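Local coordinates for protein gamma-glutamyl-gamma-aminobutyrate hydrolase PuuD (Escherichia coli, PDB 6VTV) that hydrolyses the gamma-glutamyl linkage of gamma-glutamyl-gamma-aminobutyrate, releasing glutamate and 4-aminobutanoate in the last step of the pathway from putrescine to 4-aminobutanoate, at residues P12-V17 / L66-P72; P113-I117 / L240-F244; V153-Y157 / H226-N230; V183-H187 / G207-A211. All blocks are in the same frame, centred on the assembly; numbering follows the deposited sequence.

Interaction 1. Residues P12-V17 / L66-P72; sequences PVIGVV and LDGIYLP
The ring of Y70 turns an edge to V16: CG2 of V16 lies in the ring plane, 3.7 Å from Y70 CD2, while V16 CG1 approaches the same Y70 CD2 at a slant, 3.4 Å away. The two side chains run side by side, since V16 and Y70 are paired residues on one face of the sheet. On that face I14 CG2 also meets Y70 CB at 3.6 Å, and helices 33-42 and 235-254 pack over it; the ring hydroxyl reaches out to Y35 O. The other flat group is the carboxylate of D67. Its OD2 receives V13 N at 2.7 Å from the anti side, 21° out of the carboxylate plane, with CG set beside the residue's own backbone N (chi1 -51°); OD1 forms a salt bridge with K255. Because D67 N also bonds to V13 O at 2.8 Å, this aspartate grips both polar backbone atoms of V13 just where regular pairing begins. Strands 13-17 and 68-71 are parallel neighbours in the central sheet of the class I glutamine amidotransferase-like fold. G15 carries the regular bonding, with G15 N to G68 O at 2.9 Å and Y70 N to G15 O at 2.8 Å, and V17 N continues to Y70 O at 3.1 Å. Having no side chain, G15 lets L66 CD2 lie against its CA. Branched V17 sets CG2 alongside L71 CD2, under helix 94-109.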
loop_
_atom_site.group_PDB
_atom_site.type_symbol
_atom_site.label_atom_id
_atom_site.label_comp_id
_atom_site.label_asym_id
_atom_site.label_seq_id
_atom_site.Cartn_x
_atom_site.Cartn_y
_atom_site.Cartn_z
ATOM N N PRO B 12 -9.901 -1.842 14.002
ATOM C CA PRO B 12 -8.860 -2.874 13.946
ATOM C C PRO B 12 -7.927 -2.671 12.761
ATOM O O PRO B 12 -8.333 -2.217 11.689
ATOM C CB PRO B 12 -9.658 -4.177 13.808
ATOM C CG PRO B 12 -11.026 -3.851 14.314
ATOM C CD PRO B 12 -11.257 -2.414 13.958
ATOM N N VAL B 13 -6.660 -3.017 12.968
ATOM C CA VAL B 13 -5.652 -2.910 11.918
ATOM C C VAL B 13 -5.823 -4.080 10.958
ATOM O O VAL B 13 -5.731 -5.244 11.359
ATOM C CB VAL B 13 -4.234 -2.885 12.506
ATOM C CG1 VAL B 13 -3.204 -2.750 11.393
ATOM C CG2 VAL B 13 -4.093 -1.757 13.515
ATOM N N ILE B 14 -6.063 -3.773 9.687
ATOM C CA ILE B 14 -6.278 -4.781 8.655
ATOM C C ILE B 14 -5.102 -4.737 7.690
ATOM O O ILE B 14 -4.875 -3.722 7.021
ATOM C CB ILE B 14 -7.606 -4.557 7.915
ATOM C CG1 ILE B 14 -8.755 -4.380 8.912
ATOM C CG2 ILE B 14 -7.889 -5.715 6.979
ATOM C CD1 ILE B 14 -8.949 -5.557 9.843
ATOM N N GLY B 15 -4.353 -5.835 7.620
ATOM C CA GLY B 15 -3.291 -5.955 6.643
ATOM C C GLY B 15 -3.828 -6.384 5.293
ATOM O O GLY B 15 -4.493 -7.418 5.189
ATOM N N VAL B 16 -3.553 -5.604 4.251
ATOM C CA VAL B 16 -4.097 -5.840 2.920
ATOM C C VAL B 16 -2.954 -6.218 1.989
ATOM O O VAL B 16 -2.034 -5.421 1.767
ATOM C CB VAL B 16 -4.855 -4.614 2.392
ATOM C CG1 VAL B 16 -5.677 -4.994 1.178
ATOM C CG2 VAL B 16 -5.746 -4.034 3.478
ATOM N N VAL B 17 -3.018 -7.432 1.440
ATOM C CA VAL B 17 -1.988 -7.904 0.524
ATOM C C VAL B 17 -2.103 -7.160 -0.798
ATOM O O VAL B 17 -3.190 -7.055 -1.382
ATOM C CB VAL B 17 -2.103 -9.424 0.327
ATOM C CG1 VAL B 17 -1.245 -9.879 -0.846
ATOM C CG2 VAL B 17 -1.695 -10.151 1.600
ATOM N N LEU B 66 -1.280 -6.833 13.392
ATOM C CA LEU B 66 -2.419 -6.990 12.499
ATOM C C LEU B 66 -3.560 -7.674 13.238
ATOM O O LEU B 66 -3.365 -8.729 13.854
ATOM C CB LEU B 66 -2.036 -7.801 11.261
ATOM C CG LEU B 66 -0.872 -7.260 10.431
ATOM C CD1 LEU B 66 -0.483 -8.250 9.345
ATOM C CD2 LEU B 66 -1.235 -5.915 9.827
ATOM N N ASP B 67 -4.746 -7.071 13.180
ATOM C CA ASP B 67 -5.947 -7.673 13.741
ATOM C C ASP B 67 -6.752 -8.454 12.712
ATOM O O ASP B 67 -7.717 -9.128 13.086
ATOM C CB ASP B 67 -6.836 -6.594 14.377
ATOM C CG ASP B 67 -6.072 -5.699 15.335
ATOM O OD1 ASP B 67 -5.382 -6.231 16.231
ATOM O OD2 ASP B 67 -6.163 -4.461 15.192
ATOM N N GLY B 68 -6.378 -8.378 11.440
ATOM C CA GLY B 68 -7.066 -9.113 10.397
ATOM C C GLY B 68 -6.269 -9.075 9.114
ATOM O O GLY B 68 -5.468 -8.161 8.885
ATOM N N ILE B 69 -6.492 -10.088 8.280
ATOM C CA ILE B 69 -5.813 -10.223 6.996
ATOM C C ILE B 69 -6.850 -10.099 5.889
ATOM O O ILE B 69 -7.915 -10.725 5.955
ATOM C CB ILE B 69 -5.051 -11.557 6.887
ATOM C CG1 ILE B 69 -4.057 -11.701 8.042
ATOM C CG2 ILE B 69 -4.327 -11.652 5.553
ATOM C CD1 ILE B 69 -3.118 -10.524 8.189
ATOM N N TYR B 70 -6.533 -9.299 4.873
ATOM C CA TYR B 70 -7.461 -8.953 3.802
ATOM C C TYR B 70 -6.810 -9.320 2.475
ATOM O O TYR B 70 -5.783 -8.742 2.103
ATOM C CB TYR B 70 -7.804 -7.463 3.861
ATOM C CG TYR B 70 -8.874 -6.983 2.906
ATOM C CD1 TYR B 70 -9.945 -7.793 2.550
ATOM C CD2 TYR B 70 -8.824 -5.699 2.381
ATOM C CE1 TYR B 70 -10.926 -7.337 1.681
ATOM C CE2 TYR B 70 -9.790 -5.238 1.514
ATOM C CZ TYR B 70 -10.841 -6.055 1.169
ATOM O OH TYR B 70 -11.805 -5.584 0.306
ATOM N N LEU B 71 -7.397 -10.285 1.767
ATOM C CA LEU B 71 -6.861 -10.760 0.495
ATOM C C LEU B 71 -7.740 -10.271 -0.648
ATOM O O LEU B 71 -8.775 -10.891 -0.943
ATOM C CB LEU B 71 -6.771 -12.289 0.482
ATOM C CG LEU B 71 -5.944 -12.972 1.571
ATOM C CD1 LEU B 71 -5.902 -14.466 1.321
ATOM C CD2 LEU B 71 -4.538 -12.402 1.634
ATOM N N PRO B 72 -7.383 -9.182 -1.322
ATOM C CA PRO B 72 -8.211 -8.694 -2.427
ATOM C C PRO B 72 -8.106 -9.593 -3.648
ATOM O O PRO B 72 -7.198 -10.415 -3.781
ATOM C CB PRO B 72 -7.637 -7.302 -2.724
ATOM C CG PRO B 72 -6.722 -6.984 -1.574
ATOM C CD PRO B 72 -6.236 -8.299 -1.061
#

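Interaction 2. Residues P113-I117 / L240-F244; sequences PIFAI and LFEGF
An aromatic cluster of F115, F241 and F244 joins strand 114-117 of the central sheet to helix 235-254, which packs on this face of the α/β fold and runs roughly antiparallel to the strand. F115 is the hub. With CG anti to the backbone N (chi1 -172°), its ring points toward the helix and sets an edge against the face of F241: a T-shaped pair with centroids 5.0 Å apart and planes at 90°. The leading atom is F115 CE2, 3.5 Å from F241 CE1 and offset toward the rim of that ring rather than over its middle. F115 also uses its CB, which sits over the centre of the F244 ring in a CH-pi contact, 3.6 Å from the centroid and only 11° off the ring normal. One turn of helix separates L240 from F244, and both residues face the strand; L240 CB touches F115 CZ at 4.1 Å. The flanks are filled by P113, whose CB meets F244 CE1 at 3.9 Å, and by I117, whose CD1 reaches F241 CZ at 3.9 Å. I117 also touches E228 and precedes the predicted nucleophile C118. P113 O lies at the edge of F244, where the weakly positive ring hydrogens would suit a carbonyl oxygen. The contact therefore rests on dispersion and ring electrostatics, with aromatic edges and C-H groups set against aromatic faces.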
loop_
_atom_site.group_PDB
_atom_site.type_symbol
_atom_site.label_atom_id
_atom_site.label_comp_id
_atom_site.label_asym_id
_atom_site.label_seq_id
_atom_site.Cartn_x
_atom_site.Cartn_y
_atom_site.Cartn_z
ATOM N N PRO B 113 -8.219 -13.335 12.003
ATOM C CA PRO B 113 -9.299 -13.387 11.010
ATOM C C PRO B 113 -8.795 -13.076 9.608
ATOM O O PRO B 113 -7.923 -12.226 9.412
ATOM C CB PRO B 113 -10.285 -12.322 11.503
ATOM C CG PRO B 113 -10.020 -12.217 12.968
ATOM C CD PRO B 113 -8.540 -12.432 13.121
ATOM N N ILE B 114 -9.352 -13.786 8.629
ATOM C CA ILE B 114 -9.008 -13.614 7.223
ATOM C C ILE B 114 -10.289 -13.425 6.427
ATOM O O ILE B 114 -11.269 -14.152 6.625
ATOM C CB ILE B 114 -8.212 -14.818 6.670
ATOM C CG1 ILE B 114 -7.007 -15.133 7.557
ATOM C CG2 ILE B 114 -7.771 -14.557 5.237
ATOM C CD1 ILE B 114 -6.277 -16.397 7.154
ATOM N N PHE B 115 -10.282 -12.446 5.525
ATOM C CA PHE B 115 -11.351 -12.262 4.552
ATOM C C PHE B 115 -10.719 -12.176 3.172
ATOM O O PHE B 115 -9.914 -11.277 2.910
ATOM C CB PHE B 115 -12.180 -11.010 4.849
ATOM C CG PHE B 115 -13.400 -10.877 3.984
ATOM C CD1 PHE B 115 -14.163 -11.989 3.665
ATOM C CD2 PHE B 115 -13.789 -9.641 3.492
ATOM C CE1 PHE B 115 -15.288 -11.873 2.869
ATOM C CE2 PHE B 115 -14.914 -9.518 2.696
ATOM C CZ PHE B 115 -15.664 -10.636 2.386
ATOM N N ALA B 116 -11.080 -13.111 2.298
ATOM C CA ALA B 116 -10.450 -13.265 0.996
ATOM C C ALA B 116 -11.484 -13.108 -0.110
ATOM O O ALA B 116 -12.611 -13.599 0.006
ATOM C CB ALA B 116 -9.763 -14.626 0.891
ATOM N N ILE B 117 -11.093 -12.425 -1.185
ATOM C CA ILE B 117 -11.989 -12.086 -2.285
ATOM C C ILE B 117 -11.387 -12.596 -3.589
ATOM O O ILE B 117 -10.235 -12.281 -3.911
ATOM C CB ILE B 117 -12.240 -10.568 -2.363
ATOM C CG1 ILE B 117 -13.027 -10.088 -1.140
ATOM C CG2 ILE B 117 -12.971 -10.211 -3.656
ATOM C CD1 ILE B 117 -13.323 -8.602 -1.148
ATOM N N LEU B 240 -21.053 -8.944 5.056
ATOM C CA LEU B 240 -19.815 -9.718 5.010
ATOM C C LEU B 240 -18.653 -8.930 5.598
ATOM O O LEU B 240 -17.888 -9.448 6.422
ATOM C CB LEU B 240 -19.507 -10.129 3.571
ATOM C CG LEU B 240 -20.448 -11.147 2.933
ATOM C CD1 LEU B 240 -20.065 -11.386 1.484
ATOM C CD2 LEU B 240 -20.431 -12.447 3.718
ATOM N N PHE B 241 -18.500 -7.672 5.181
ATOM C CA PHE B 241 -17.440 -6.841 5.736
ATOM C C PHE B 241 -17.709 -6.512 7.199
ATOM O O PHE B 241 -16.772 -6.422 8.001
ATOM C CB PHE B 241 -17.284 -5.567 4.906
ATOM C CG PHE B 241 -16.539 -5.776 3.615
ATOM C CD1 PHE B 241 -15.155 -5.878 3.594
ATOM C CD2 PHE B 241 -17.231 -5.885 2.422
ATOM C CE1 PHE B 241 -14.479 -6.076 2.401
ATOM C CE2 PHE B 241 -16.564 -6.084 1.229
ATOM C CZ PHE B 241 -15.186 -6.180 1.217
ATOM N N GLU B 242 -18.978 -6.331 7.570
ATOM C CA GLU B 242 -19.298 -6.101 8.975
ATOM C C GLU B 242 -18.916 -7.304 9.827
ATOM O O GLU B 242 -18.370 -7.147 10.927
ATOM C CB GLU B 242 -20.783 -5.762 9.129
ATOM C CG GLU B 242 -21.114 -4.271 8.980
ATOM C CD GLU B 242 -22.601 -4.057 8.760
ATOM O OE1 GLU B 242 -23.035 -2.922 8.454
ATOM O OE2 GLU B 242 -23.339 -5.053 8.890
ATOM N N GLY B 243 -19.166 -8.513 9.315
ATOM C CA GLY B 243 -18.809 -9.708 10.060
ATOM C C GLY B 243 -17.309 -9.906 10.181
ATOM O O GLY B 243 -16.819 -10.393 11.204
ATOM N N PHE B 244 -16.561 -9.536 9.138
ATOM C CA PHE B 244 -15.104 -9.607 9.201
ATOM C C PHE B 244 -14.554 -8.683 10.284
ATOM O O PHE B 244 -13.732 -9.093 11.111
ATOM C CB PHE B 244 -14.514 -9.256 7.833
ATOM C CG PHE B 244 -13.017 -9.159 7.822
ATOM C CD1 PHE B 244 -12.242 -10.140 8.416
ATOM C CD2 PHE B 244 -12.385 -8.087 7.215
ATOM C CE1 PHE B 244 -10.866 -10.054 8.406
ATOM C CE2 PHE B 244 -11.008 -7.994 7.201
ATOM C CZ PHE B 244 -10.247 -8.980 7.798
#

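Interaction 3. Residues V153-Y157 / H226-N230; sequences VEQQY and HPEWN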
loop_
_atom_site.group_PDB
_atom_site.type_symbol
_atom_site.label_atom_id
_atom_site.label_comp_id
_atom_site.label_asym_id
_atom_site.label_seq_id
_atom_site.Cartn_x
_atom_site.Cartn_y
_atom_site.Cartn_z
ATOM N N VAL B 153 -17.106 -0.836 -16.994
ATOM C CA VAL B 153 -16.739 -1.428 -15.709
ATOM C C VAL B 153 -17.978 -1.755 -14.884
ATOM O O VAL B 153 -18.047 -2.804 -14.231
ATOM C CB VAL B 153 -15.783 -0.487 -14.951
ATOM C CG1 VAL B 153 -15.701 -0.872 -13.485
ATOM C CG2 VAL B 153 -14.403 -0.507 -15.591
ATOM N N GLU B 154 -18.979 -0.871 -14.910
ATOM C CA GLU B 154 -20.174 -1.078 -14.097
ATOM C C GLU B 154 -20.917 -2.346 -14.503
ATOM O O GLU B 154 -21.449 -3.061 -13.646
ATOM C CB GLU B 154 -21.094 0.140 -14.191
ATOM C CG GLU B 154 -20.373 1.483 -14.175
ATOM C CD GLU B 154 -19.930 1.942 -15.552
ATOM O OE1 GLU B 154 -20.798 2.133 -16.430
ATOM O OE2 GLU B 154 -18.710 2.106 -15.758
ATOM N N GLN B 155 -20.965 -2.644 -15.804
ATOM C CA GLN B 155 -21.618 -3.872 -16.246
ATOM C C GLN B 155 -20.812 -5.104 -15.862
ATOM O O GLN B 155 -21.390 -6.163 -15.591
ATOM C CB GLN B 155 -21.841 -3.844 -17.758
ATOM C CG GLN B 155 -22.246 -2.488 -18.321
ATOM C CD GLN B 155 -23.568 -1.979 -17.775
ATOM O OE1 GLN B 155 -24.387 -2.750 -17.275
ATOM N NE2 GLN B 155 -23.786 -0.672 -17.879
ATOM N N GLN B 156 -19.480 -4.987 -15.831
ATOM C CA GLN B 156 -18.645 -6.131 -15.484
ATOM C C GLN B 156 -18.883 -6.587 -14.050
ATOM O O GLN B 156 -18.775 -7.781 -13.752
ATOM C CB GLN B 156 -17.169 -5.789 -15.689
ATOM C CG GLN B 156 -16.816 -5.292 -17.083
ATOM C CD GLN B 156 -15.333 -5.001 -17.235
ATOM O OE1 GLN B 156 -14.520 -5.423 -16.413
ATOM N NE2 GLN B 156 -14.976 -4.276 -18.290
ATOM N N TYR B 157 -19.209 -5.657 -13.154
ATOM C CA TYR B 157 -19.441 -5.967 -11.751
ATOM C C TYR B 157 -20.921 -6.108 -11.417
ATOM O O TYR B 157 -21.273 -6.222 -10.239
ATOM C CB TYR B 157 -18.794 -4.898 -10.867
ATOM C CG TYR B 157 -17.293 -5.056 -10.736
ATOM C CD1 TYR B 157 -16.437 -4.571 -11.716
ATOM C CD2 TYR B 157 -16.735 -5.700 -9.639
ATOM C CE1 TYR B 157 -15.064 -4.719 -11.605
ATOM C CE2 TYR B 157 -15.364 -5.854 -9.520
ATOM C CZ TYR B 157 -14.534 -5.362 -10.506
ATOM O OH TYR B 157 -13.171 -5.511 -10.388
ATOM N N HIS B 226 -17.136 -10.494 -5.879
ATOM C CA HIS B 226 -16.496 -9.233 -5.509
ATOM C C HIS B 226 -17.453 -8.416 -4.648
ATOM O O HIS B 226 -18.173 -7.542 -5.158
ATOM C CB HIS B 226 -16.072 -8.447 -6.748
ATOM C CG HIS B 226 -14.819 -8.959 -7.386
ATOM N ND1 HIS B 226 -13.635 -8.253 -7.371
ATOM C CD2 HIS B 226 -14.563 -10.105 -8.061
ATOM C CE1 HIS B 226 -12.705 -8.942 -8.007
ATOM N NE2 HIS B 226 -13.242 -10.070 -8.435
ATOM N N PRO B 227 -17.482 -8.661 -3.335
ATOM C CA PRO B 227 -18.341 -7.852 -2.457
ATOM C C PRO B 227 -17.809 -6.450 -2.207
ATOM O O PRO B 227 -18.548 -5.615 -1.671
ATOM C CB PRO B 227 -18.382 -8.670 -1.162
ATOM C CG PRO B 227 -17.073 -9.396 -1.147
ATOM C CD PRO B 227 -16.710 -9.669 -2.586
ATOM N N GLU B 228 -16.560 -6.161 -2.579
ATOM C CA GLU B 228 -16.020 -4.821 -2.385
ATOM C C GLU B 228 -16.652 -3.799 -3.321
ATOM O O GLU B 228 -16.548 -2.594 -3.064
ATOM C CB GLU B 228 -14.502 -4.833 -2.583
ATOM C CG GLU B 228 -14.063 -4.686 -4.034
ATOM C CD GLU B 228 -14.120 -5.993 -4.804
ATOM O OE1 GLU B 228 -14.543 -7.014 -4.224
ATOM O OE2 GLU B 228 -13.736 -5.998 -5.994
ATOM N N TRP B 229 -17.307 -4.249 -4.390
ATOM C CA TRP B 229 -17.882 -3.352 -5.387
ATOM C C TRP B 229 -19.048 -2.583 -4.781
ATOM O O TRP B 229 -20.112 -3.158 -4.530
ATOM C CB TRP B 229 -18.333 -4.152 -6.605
ATOM C CG TRP B 229 -19.008 -3.322 -7.647
ATOM C CD1 TRP B 229 -20.338 -3.315 -7.953
ATOM C CD2 TRP B 229 -18.387 -2.381 -8.531
ATOM N NE1 TRP B 229 -20.584 -2.423 -8.968
ATOM C CE2 TRP B 229 -19.403 -1.838 -9.342
ATOM C CE3 TRP B 229 -17.071 -1.945 -8.715
ATOM C CZ2 TRP B 229 -19.145 -0.882 -10.322
ATOM C CZ3 TRP B 229 -16.817 -0.996 -9.687
ATOM C CH2 TRP B 229 -17.848 -0.474 -10.478
ATOM N N ASN B 230 -18.853 -1.283 -4.558
ATOM C CA ASN B 230 -19.867 -0.406 -3.969
ATOM C C ASN B 230 -20.497 -1.052 -2.740
ATOM O O ASN B 230 -21.720 -1.115 -2.591
ATOM C CB ASN B 230 -20.933 -0.033 -4.999
ATOM C CG ASN B 230 -20.377 0.793 -6.143
ATOM O OD1 ASN B 230 -20.476 0.411 -7.308
ATOM N ND2 ASN B 230 -19.786 1.935 -5.812
HETATM O O HOH W 1 -22.964 -2.516 -10.937
#
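Aromatic packing dominates between Y157 and W229. The phenol ring of Y157 and the six-membered ring of W229 form an offset stack, centroids 4.5 Å apart and planes at 18°. The offset brings Y157 CB over the five-membered ring of the indole, 3.4 Å from its centroid, in a CH-pi contact, while N230 OD1 lies over the opposite face of W229. The same phenol turns an edge to H226: the pair is T-shaped, almost perpendicular, with centroids 5.3 Å apart and Y157 CE2 at 3.7 Å from H226 ND1. Y157 thus meets two rings at once, W229 with a face and H226 with an edge. Apolar contact is smaller; V153 CG1 touches the far corner of the indole, W229 CH2, at 3.7 Å, and V153 also packs on H26 of the second subunit. Among the polar contacts, a water links the segments, accepting from W229 NE1 at 3.1 Å and donating to E154 O at 3.2 Å; tryptophan suits this place, offering a broad face and an N-H. Within the loop, H226 ND1 gives a nearly straight bond (162°) to the syn lone pair of E228 OE2 at 2.6 Å, in the imidazole plane. E228 folds back to make it, with a bend at chi2. K34 forms a salt bridge with E228 OE2 and a hydrogen bond with Y157 OH, so tyrosine adds a polar end to its stacking ring. H226 and E228 are predicted active-site residues, and with C118 they fit the Cys-His-Glu triad of class I glutamine amidotransferases.

Interaction 4. Residues V183-H187 / G207-A211; sequences VNSLH and GLVEA. With MN (manganese (II) ion), chain D.
S185, H187 and E210 bring two separate parts of the chain to a six-coordinate manganese site, in which the loop after strand 180-183 faces strand 209-214. S185 OG and E210 OE2 bind the metal from opposite sides, each at 2.2 Å from manganese. H187 NE2 comes in at right angles to that line, also at 2.2 Å, and a water sits 2.3 Å from the ion; H145 and H161 complete the sphere. Sharing one ion brings H187 NE2 and E210 OE2 to 3.1 Å, a closeness imposed by the metal and not by a hydrogen bond between them. The imidazole and carboxylate planes stand 62° apart. The residue types suit the task: a compact hydroxyl, an imidazole nitrogen and a carboxylate oxygen, whose negative charge would offset part of the cation's. E210 binds through one oxygen and turns the other to the water, which donates a short bond to E210 OE1 at 2.5 Å and another to N184 O at 3.0 Å, so the water bridges both segments as well as binding the metal. In the second shell, H187 ND1 is hydrogen-bonded to Q189 O, which fixes the ring's rotation with NE2 toward the ion. H187 CG lies between its backbone N and carbonyl carbon (chi1 58°), turning the ring inward. Behind E210 the strand makes a classic beta bulge, E210 and A211 both facing A202. L208 CD2 meets the imidazole at its edge, in the ring plane, 3.7 Å from H187 CE1.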
loop_
_atom_site.group_PDB
_atom_site.type_symbol
_atom_site.label_atom_id
_atom_site.label_comp_id
_atom_site.label_asym_id
_atom_site.label_seq_id
_atom_site.Cartn_x
_atom_site.Cartn_y
_atom_site.Cartn_z
ATOM N N VAL B 183 -24.831 -12.690 -6.942
ATOM C CA VAL B 183 -23.463 -12.202 -6.818
ATOM C C VAL B 183 -22.942 -11.884 -8.211
ATOM O O VAL B 183 -23.408 -12.438 -9.212
ATOM C CB VAL B 183 -22.536 -13.224 -6.120
ATOM C CG1 VAL B 183 -23.017 -13.518 -4.706
ATOM C CG2 VAL B 183 -22.443 -14.507 -6.934
ATOM N N ASN B 184 -21.975 -10.971 -8.277
ATOM C CA ASN B 184 -21.258 -10.763 -9.523
ATOM C C ASN B 184 -20.258 -11.901 -9.736
ATOM O O ASN B 184 -20.059 -12.757 -8.872
ATOM C CB ASN B 184 -20.563 -9.398 -9.531
ATOM C CG ASN B 184 -19.719 -9.155 -8.291
ATOM O OD1 ASN B 184 -19.173 -10.086 -7.700
ATOM N ND2 ASN B 184 -19.607 -7.893 -7.894
ATOM N N SER B 185 -19.628 -11.913 -10.906
ATOM C CA SER B 185 -18.696 -12.986 -11.240
ATOM C C SER B 185 -17.678 -12.453 -12.235
ATOM O O SER B 185 -18.049 -12.020 -13.330
ATOM C CB SER B 185 -19.437 -14.197 -11.814
ATOM O OG SER B 185 -18.613 -15.351 -11.841
ATOM N N LEU B 186 -16.401 -12.475 -11.855
ATOM C CA LEU B 186 -15.316 -11.998 -12.707
ATOM C C LEU B 186 -14.094 -12.904 -12.527
ATOM O O LEU B 186 -13.022 -12.479 -12.101
ATOM C CB LEU B 186 -14.959 -10.544 -12.397
ATOM C CG LEU B 186 -16.050 -9.470 -12.405
ATOM C CD1 LEU B 186 -16.670 -9.332 -11.025
ATOM C CD2 LEU B 186 -15.485 -8.135 -12.869
ATOM N N HIS B 187 -14.247 -14.184 -12.861
ATOM C CA HIS B 187 -13.165 -15.136 -12.659
ATOM C C HIS B 187 -13.208 -16.214 -13.732
ATOM O O HIS B 187 -14.275 -16.749 -14.048
ATOM C CB HIS B 187 -13.236 -15.771 -11.264
ATOM C CG HIS B 187 -14.528 -16.472 -10.978
ATOM N ND1 HIS B 187 -14.622 -17.843 -10.880
ATOM C CD2 HIS B 187 -15.774 -15.993 -10.752
ATOM C CE1 HIS B 187 -15.872 -18.179 -10.614
ATOM N NE2 HIS B 187 -16.591 -17.075 -10.532
ATOM N N GLY B 207 -22.740 -26.097 -9.342
ATOM C CA GLY B 207 -21.951 -26.872 -8.411
ATOM C C GLY B 207 -20.595 -26.293 -8.072
ATOM O O GLY B 207 -19.929 -26.813 -7.167
ATOM N N LEU B 208 -20.163 -25.239 -8.763
ATOM C CA LEU B 208 -18.861 -24.642 -8.491
ATOM C C LEU B 208 -18.845 -24.003 -7.109
ATOM O O LEU B 208 -19.764 -23.267 -6.740
ATOM C CB LEU B 208 -18.518 -23.596 -9.551
ATOM C CG LEU B 208 -17.126 -22.974 -9.416
ATOM C CD1 LEU B 208 -16.055 -23.923 -9.942
ATOM C CD2 LEU B 208 -17.049 -21.628 -10.120
ATOM N N VAL B 209 -17.790 -24.284 -6.346
ATOM C CA VAL B 209 -17.649 -23.699 -5.019
ATOM C C VAL B 209 -17.353 -22.212 -5.165
ATOM O O VAL B 209 -16.374 -21.819 -5.811
ATOM C CB VAL B 209 -16.551 -24.413 -4.221
ATOM C CG1 VAL B 209 -16.296 -23.685 -2.918
ATOM C CG2 VAL B 209 -16.943 -25.860 -3.959
ATOM N N GLU B 210 -18.204 -21.378 -4.571
ATOM C CA GLU B 210 -18.056 -19.931 -4.644
ATOM C C GLU B 210 -17.678 -19.300 -3.311
ATOM O O GLU B 210 -17.428 -18.091 -3.265
ATOM C CB GLU B 210 -19.350 -19.293 -5.169
ATOM C CG GLU B 210 -19.558 -19.448 -6.670
ATOM C CD GLU B 210 -19.069 -18.246 -7.457
ATOM O OE1 GLU B 210 -19.028 -17.136 -6.885
ATOM O OE2 GLU B 210 -18.724 -18.409 -8.646
ATOM N N ALA B 211 -17.625 -20.079 -2.232
ATOM C CA ALA B 211 -17.252 -19.557 -0.925
ATOM C C ALA B 211 -16.802 -20.710 -0.039
ATOM O O ALA B 211 -17.399 -21.788 -0.069
ATOM C CB ALA B 211 -18.416 -18.802 -0.272
HETATM MN MN MN D . -18.795 -16.957 -10.284
HETATM O O HOH W 2 -18.594 -15.355 -8.650
#

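Interactions 1 and 2 share the central sheet: strands 68-71 and 114-117 are neighbours, joined by probable hydrogen bonds, I69 N to P113 O and I117 N to L71 O, both 2.8 Å, and the centres of the two contacts are about 9 Å apart. F241 of interaction 2 packs on both Y70 and the H226-N230 loop, so the core runs directly into the predicted active site of interaction 3; I117 CG2 lies 3.6 Å from E228 OE1. Interaction 4 meets interaction 3 through N184 OD1, 2.8 Å from H226 N. The side chain of H187 is about 4 Å from that of C118, and that of H226 about 8 Å from the manganese, placing the metal site beside the predicted triad.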